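Local coordinates for putative uncharacterized protein PH0734 (Pyrococcus horikoshii, PDB 3D79) that is of unknown function but carries a PUA domain and may bind RNA, at residues P76-L81 with H167-K172; N83-E88 with G139-I144. One frame throughout, in Å; residues are numbered along the deposited sequence.

Contact 1: residues P76-L81 with H167-K172; sequences PLVIAL and HHARDK
V78 lays its CG2 methyl over one face of the H167 imidazole, a CH-pi contact in which CG2 lies 3.7 Å from the ring centroid and 25° off the ring normal. The methyl is displaced toward the CE1-ND1 bond; the same CE1 lies 3.2 Å from the backbone N of V78. The valine torsion divides the two branches: CG1 stands anti to the backbone N (chi1 179°) and meets A169 CB at 4.0 Å, while CG2 is turned to the ring. L77, in the N-cap position of the helix, adds its CD2 obliquely, 4.0 Å from H167 CE1. No hydrogen bond joins the two segments, and H167 ND1 is buried here without a polar partner in the model. An alanine in place of H167 would take away the ring that V78 CG2 lies over and L77 CD2 touches, and would probably leave a gap beside both. Beyond H167 the chain makes a type II turn from H168 to D171, closed by the bond from D171 N to H168 O. D171 is the N-cap of helix 172-177, its OD1 bonded to W174 N, and W174 also packs on V78. The contact thus sets the first turn of helix 78-84 against strand 167-168, which pairs with strand 141-147, and the start of the C-terminal helix; L77 also packs on P65 and I68 of strand 64-70.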
loop_
_atom_site.group_PDB
_atom_site.type_symbol
_atom_site.label_atom_id
_atom_site.label_comp_id
_atom_site.label_asym_id
_atom_site.label_seq_id
_atom_site.Cartn_x
_atom_site.Cartn_y
_atom_site.Cartn_z
ATOM N N PRO A 76 1.080 -1.418 3.924
ATOM C CA PRO A 76 -0.248 -1.001 4.383
ATOM C C PRO A 76 -1.409 -1.478 3.507
ATOM O O PRO A 76 -1.308 -1.479 2.278
ATOM C CB PRO A 76 -0.167 0.533 4.343
ATOM C CG PRO A 76 1.274 0.824 4.530
ATOM C CD PRO A 76 2.000 -0.269 3.799
ATOM N N LEU A 77 -2.503 -1.869 4.153
ATOM C CA LEU A 77 -3.750 -2.191 3.460
ATOM C C LEU A 77 -4.376 -0.940 2.857
ATOM O O LEU A 77 -4.082 0.181 3.285
ATOM C CB LEU A 77 -4.754 -2.819 4.429
ATOM C CG LEU A 77 -4.397 -4.187 5.017
ATOM C CD1 LEU A 77 -5.315 -4.503 6.172
ATOM C CD2 LEU A 77 -4.460 -5.287 3.952
ATOM N N VAL A 78 -5.250 -1.134 1.871
ATOM C CA VAL A 78 -5.982 -0.007 1.282
ATOM C C VAL A 78 -6.821 0.715 2.346
ATOM O O VAL A 78 -6.852 1.952 2.365
ATOM C CB VAL A 78 -6.822 -0.419 0.036
ATOM C CG1 VAL A 78 -7.583 0.780 -0.529
ATOM C CG2 VAL A 78 -5.903 -0.981 -1.045
ATOM N N ILE A 79 -7.472 -0.039 3.233
ATOM C CA ILE A 79 -8.257 0.571 4.323
ATOM C C ILE A 79 -7.389 1.447 5.240
ATOM O O ILE A 79 -7.795 2.563 5.608
ATOM C CB ILE A 79 -9.106 -0.466 5.130
ATOM C CG1 ILE A 79 -10.083 0.248 6.081
ATOM C CG2 ILE A 79 -8.229 -1.443 5.896
ATOM C CD1 ILE A 79 -11.044 1.204 5.379
ATOM N N ALA A 80 -6.193 0.959 5.581
ATOM C CA ALA A 80 -5.250 1.713 6.412
ATOM C C ALA A 80 -4.853 3.033 5.744
ATOM O O ALA A 80 -4.833 4.093 6.385
ATOM C CB ALA A 80 -4.020 0.878 6.717
ATOM N N LEU A 81 -4.547 2.961 4.449
ATOM C CA LEU A 81 -4.212 4.149 3.676
ATOM C C LEU A 81 -5.418 5.075 3.514
ATOM O O LEU A 81 -5.261 6.300 3.471
ATOM C CB LEU A 81 -3.645 3.752 2.309
ATOM C CG LEU A 81 -2.288 3.033 2.363
ATOM C CD1 LEU A 81 -1.938 2.459 0.995
ATOM C CD2 LEU A 81 -1.168 3.945 2.861
ATOM N N HIS A 167 -3.792 -5.850 -4.416
ATOM C CA HIS A 167 -4.928 -5.617 -3.538
ATOM C C HIS A 167 -5.515 -4.262 -3.910
ATOM O O HIS A 167 -4.781 -3.282 -4.050
ATOM C CB HIS A 167 -4.494 -5.688 -2.058
ATOM C CG HIS A 167 -5.491 -5.121 -1.091
ATOM N ND1 HIS A 167 -5.121 -4.334 -0.019
ATOM C CD2 HIS A 167 -6.839 -5.225 -1.031
ATOM C CE1 HIS A 167 -6.201 -3.973 0.652
ATOM N NE2 HIS A 167 -7.256 -4.495 0.056
ATOM N N HIS A 168 -6.827 -4.214 -4.102
ATOM C CA HIS A 168 -7.496 -2.962 -4.440
ATOM C C HIS A 168 -8.784 -2.783 -3.653
ATOM O O HIS A 168 -9.363 -3.759 -3.166
ATOM C CB HIS A 168 -7.753 -2.856 -5.952
ATOM C CG HIS A 168 -8.699 -3.889 -6.489
ATOM N ND1 HIS A 168 -10.068 -3.721 -6.491
ATOM C CD2 HIS A 168 -8.468 -5.091 -7.071
ATOM C CE1 HIS A 168 -10.639 -4.781 -7.038
ATOM N NE2 HIS A 168 -9.691 -5.630 -7.391
ATOM N N ALA A 169 -9.218 -1.530 -3.514
ATOM C CA ALA A 169 -10.500 -1.242 -2.881
ATOM C C ALA A 169 -11.595 -1.986 -3.651
ATOM O O ALA A 169 -11.526 -2.098 -4.880
ATOM C CB ALA A 169 -10.767 0.261 -2.858
ATOM N N ARG A 170 -12.579 -2.506 -2.920
ATOM C CA ARG A 170 -13.674 -3.329 -3.477
ATOM C C ARG A 170 -13.345 -4.817 -3.678
ATOM O O ARG A 170 -14.234 -5.589 -4.049
ATOM C CB ARG A 170 -14.229 -2.753 -4.788
ATOM C CG ARG A 170 -14.759 -1.334 -4.709
ATOM C CD ARG A 170 -15.397 -0.973 -6.033
ATOM N NE ARG A 170 -15.762 0.436 -6.115
ATOM C CZ ARG A 170 -16.255 1.016 -7.205
ATOM N NH1 ARG A 170 -16.444 0.311 -8.315
ATOM N NH2 ARG A 170 -16.556 2.308 -7.186
ATOM N N ASP A 171 -12.096 -5.228 -3.454
ATOM C CA ASP A 171 -11.762 -6.655 -3.549
ATOM C C ASP A 171 -12.152 -7.412 -2.269
ATOM O O ASP A 171 -12.741 -6.829 -1.354
ATOM C CB ASP A 171 -10.295 -6.892 -3.980
ATOM C CG ASP A 171 -9.282 -6.647 -2.863
ATOM O OD1 ASP A 171 -9.667 -6.406 -1.702
ATOM O OD2 ASP A 171 -8.070 -6.711 -3.159
ATOM N N LYS A 172 -11.842 -8.702 -2.212
ATOM C CA LYS A 172 -12.264 -9.522 -1.084
ATOM C C LYS A 172 -11.526 -9.193 0.217
ATOM O O LYS A 172 -12.105 -9.285 1.301
ATOM C CB LYS A 172 -12.162 -11.010 -1.427
ATOM C CG LYS A 172 -13.315 -11.511 -2.294
ATOM C CD LYS A 172 -14.646 -11.446 -1.541
ATOM C CE LYS A 172 -15.835 -11.699 -2.459
ATOM N NZ LYS A 172 -17.135 -11.397 -1.788
#

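Contact 2: residues N83-E88 with G139-I144; sequences NLSDEE and GRPLAI
The turn that follows helix 78-84 meets the loop leading into strand 141-147 of the PUA domain, with R140 reaching across to S85 and D86. One nitrogen does most of the work. R140 NH1 donates to S85 OG at 2.9 Å and to D86 OD1 at 2.7 Å, the second bond forming a salt bridge. S85 OG lies at the edge of the guanidinium, almost in its plane, whereas D86 OD1 is tilted 16° out of it. The carboxylate is not laid flat along the guanidinium: the two planes stand 70° apart, and NH1 comes to OD1 from above the carboxylate plane. R140 NH2 adds a weak bond to the same OD1 at 3.1 Å, leaving D86 OD2 to take a proton from a water that also has a weak bond from NH2. The arginine chain is bent at chi2 (-50°), which folds the guanidinium back toward the turn. S85 OG also hydrogen-bonds to Y82 O in the preceding helical turn, so the serine hydroxyl ties R140 to the helix backbone. Next to this polar group, S85 CB rests 3.5 Å from G139 O, and P141 CD lies 3.8 Å from S85 OG. G139 has a positive phi, a backbone shape that favours glycine. The P141 ring continues the contact inward onto L81 and Y82. Farther along, L142 and A143 both face V133 in a classic beta bulge on the antiparallel pairing with strand 130-135. This is a salt bridge, with a serine sharing the same nitrogen, between the turn that follows helix 78-84 and the loop of the hairpin 130-135/141-147 of the PUA domain.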
loop_
_atom_site.group_PDB
_atom_site.type_symbol
_atom_site.label_atom_id
_atom_site.label_comp_id
_atom_site.label_asym_id
_atom_site.label_seq_id
_atom_site.Cartn_x
_atom_site.Cartn_y
_atom_site.Cartn_z
ATOM N N ASN A 83 -7.915 5.535 5.681
ATOM C CA ASN A 83 -8.019 6.288 6.928
ATOM C C ASN A 83 -6.945 7.363 7.054
ATOM O O ASN A 83 -7.224 8.479 7.498
ATOM C CB ASN A 83 -8.040 5.335 8.127
ATOM C CG ASN A 83 -9.335 4.554 8.211
ATOM O OD1 ASN A 83 -10.387 5.035 7.784
ATOM N ND2 ASN A 83 -9.268 3.343 8.752
ATOM N N LEU A 84 -5.731 7.042 6.619
ATOM C CA LEU A 84 -4.641 8.018 6.591
ATOM C C LEU A 84 -4.901 9.182 5.638
ATOM O O LEU A 84 -4.445 10.302 5.894
ATOM C CB LEU A 84 -3.311 7.343 6.262
ATOM C CG LEU A 84 -2.645 6.656 7.458
ATOM C CD1 LEU A 84 -1.625 5.601 7.031
ATOM C CD2 LEU A 84 -1.998 7.694 8.378
ATOM N N SER A 85 -5.635 8.917 4.553
ATOM C CA SER A 85 -5.964 9.951 3.555
ATOM C C SER A 85 -6.949 11.005 4.087
ATOM O O SER A 85 -7.167 12.039 3.443
ATOM C CB SER A 85 -6.478 9.328 2.249
ATOM O OG SER A 85 -7.816 8.886 2.366
ATOM N N ASP A 86 -7.540 10.738 5.252
ATOM C CA ASP A 86 -8.335 11.741 5.971
ATOM C C ASP A 86 -7.485 12.576 6.934
ATOM O O ASP A 86 -7.985 13.533 7.545
ATOM C CB ASP A 86 -9.483 11.080 6.736
ATOM C CG ASP A 86 -10.675 10.774 5.850
ATOM O OD1 ASP A 86 -10.860 11.458 4.825
ATOM O OD2 ASP A 86 -11.434 9.846 6.183
ATOM N N GLU A 87 -6.217 12.205 7.083
ATOM C CA GLU A 87 -5.295 12.916 7.977
ATOM C C GLU A 87 -4.240 13.688 7.195
ATOM O O GLU A 87 -3.864 14.804 7.573
ATOM C CB GLU A 87 -4.600 11.927 8.919
ATOM C CG GLU A 87 -5.573 11.064 9.722
ATOM C CD GLU A 87 -4.890 10.084 10.657
ATOM O OE1 GLU A 87 -3.652 10.134 10.802
ATOM O OE2 GLU A 87 -5.603 9.252 11.255
ATOM N N GLU A 88 -3.748 13.063 6.124
ATOM C CA GLU A 88 -2.637 13.558 5.324
ATOM C C GLU A 88 -3.004 13.533 3.849
ATOM O O GLU A 88 -3.851 12.739 3.429
ATOM C CB GLU A 88 -1.411 12.650 5.487
ATOM C CG GLU A 88 -1.051 12.279 6.907
ATOM C CD GLU A 88 -0.572 13.465 7.720
ATOM O OE1 GLU A 88 0.154 14.330 7.172
ATOM O OE2 GLU A 88 -0.912 13.521 8.919
ATOM N N GLY A 139 -7.161 12.253 -3.268
ATOM C CA GLY A 139 -6.023 11.471 -2.825
ATOM C C GLY A 139 -6.480 10.233 -2.084
ATOM O O GLY A 139 -5.829 9.802 -1.131
ATOM N N ARG A 140 -7.612 9.674 -2.515
ATOM C CA ARG A 140 -8.102 8.419 -1.964
ATOM C C ARG A 140 -7.289 7.283 -2.567
ATOM O O ARG A 140 -7.060 7.264 -3.776
ATOM C CB ARG A 140 -9.586 8.188 -2.280
ATOM C CG ARG A 140 -10.561 9.152 -1.618
ATOM C CD ARG A 140 -10.303 9.283 -0.124
ATOM N NE ARG A 140 -11.484 9.789 0.578
ATOM C CZ ARG A 140 -11.517 10.113 1.868
ATOM N NH1 ARG A 140 -10.427 10.003 2.616
ATOM N NH2 ARG A 140 -12.648 10.555 2.410
ATOM N N PRO A 141 -6.839 6.343 -1.723
ATOM C CA PRO A 141 -6.093 5.208 -2.264
ATOM C C PRO A 141 -7.021 4.199 -2.924
ATOM O O PRO A 141 -8.133 3.955 -2.438
ATOM C CB PRO A 141 -5.434 4.612 -1.023
ATOM C CG PRO A 141 -6.417 4.899 0.071
ATOM C CD PRO A 141 -6.966 6.267 -0.255
ATOM N N LEU A 142 -6.562 3.632 -4.036
ATOM C CA LEU A 142 -7.356 2.693 -4.814
ATOM C C LEU A 142 -6.804 1.282 -4.681
ATOM O O LEU A 142 -7.546 0.303 -4.776
ATOM C CB LEU A 142 -7.321 3.068 -6.298
ATOM C CG LEU A 142 -7.600 4.513 -6.708
ATOM C CD1 LEU A 142 -7.396 4.662 -8.201
ATOM C CD2 LEU A 142 -9.014 4.917 -6.305
ATOM N N ALA A 143 -5.497 1.186 -4.476
ATOM C CA ALA A 143 -4.811 -0.100 -4.613
ATOM C C ALA A 143 -3.398 -0.064 -4.065
ATOM O O ALA A 143 -2.827 1.004 -3.850
ATOM C CB ALA A 143 -4.770 -0.513 -6.089
ATOM N N ILE A 144 -2.842 -1.255 -3.860
ATOM C CA ILE A 144 -1.429 -1.409 -3.571
ATOM C C ILE A 144 -0.867 -2.443 -4.538
ATOM O O ILE A 144 -1.621 -3.267 -5.084
ATOM C CB ILE A 144 -1.152 -1.811 -2.093
ATOM C CG1 ILE A 144 -1.838 -3.131 -1.730
ATOM C CG2 ILE A 144 -1.612 -0.691 -1.133
ATOM C CD1 ILE A 144 -1.323 -3.758 -0.434
HETATM O O HOH W 1 -13.847 9.491 5.086
HETATM O O HOH W 2 -5.081 12.023 0.777
#

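In the fold
Contacts 1 and 2 lie along the same helix, 78-84, with centres about 10 Å apart: contact 1 takes its first turn and contact 2 its last turn and the residues after it. Their partners in the PUA domain are adjacent antiparallel strands, 167-168 and 141-147, joined by probable hydrogen bonds from A169 N to L142 O and from I144 N to H167 O, each 2.8 Å. L81, at the end of segment 76-81, packs on P141 and I144 of segment 139-144. Contact 1 is buried and largely apolar, contact 2 partly buried and charged. Together they place helix 78-84 against the PUA sheet at two points along its length; no ligand or active site is identified near either.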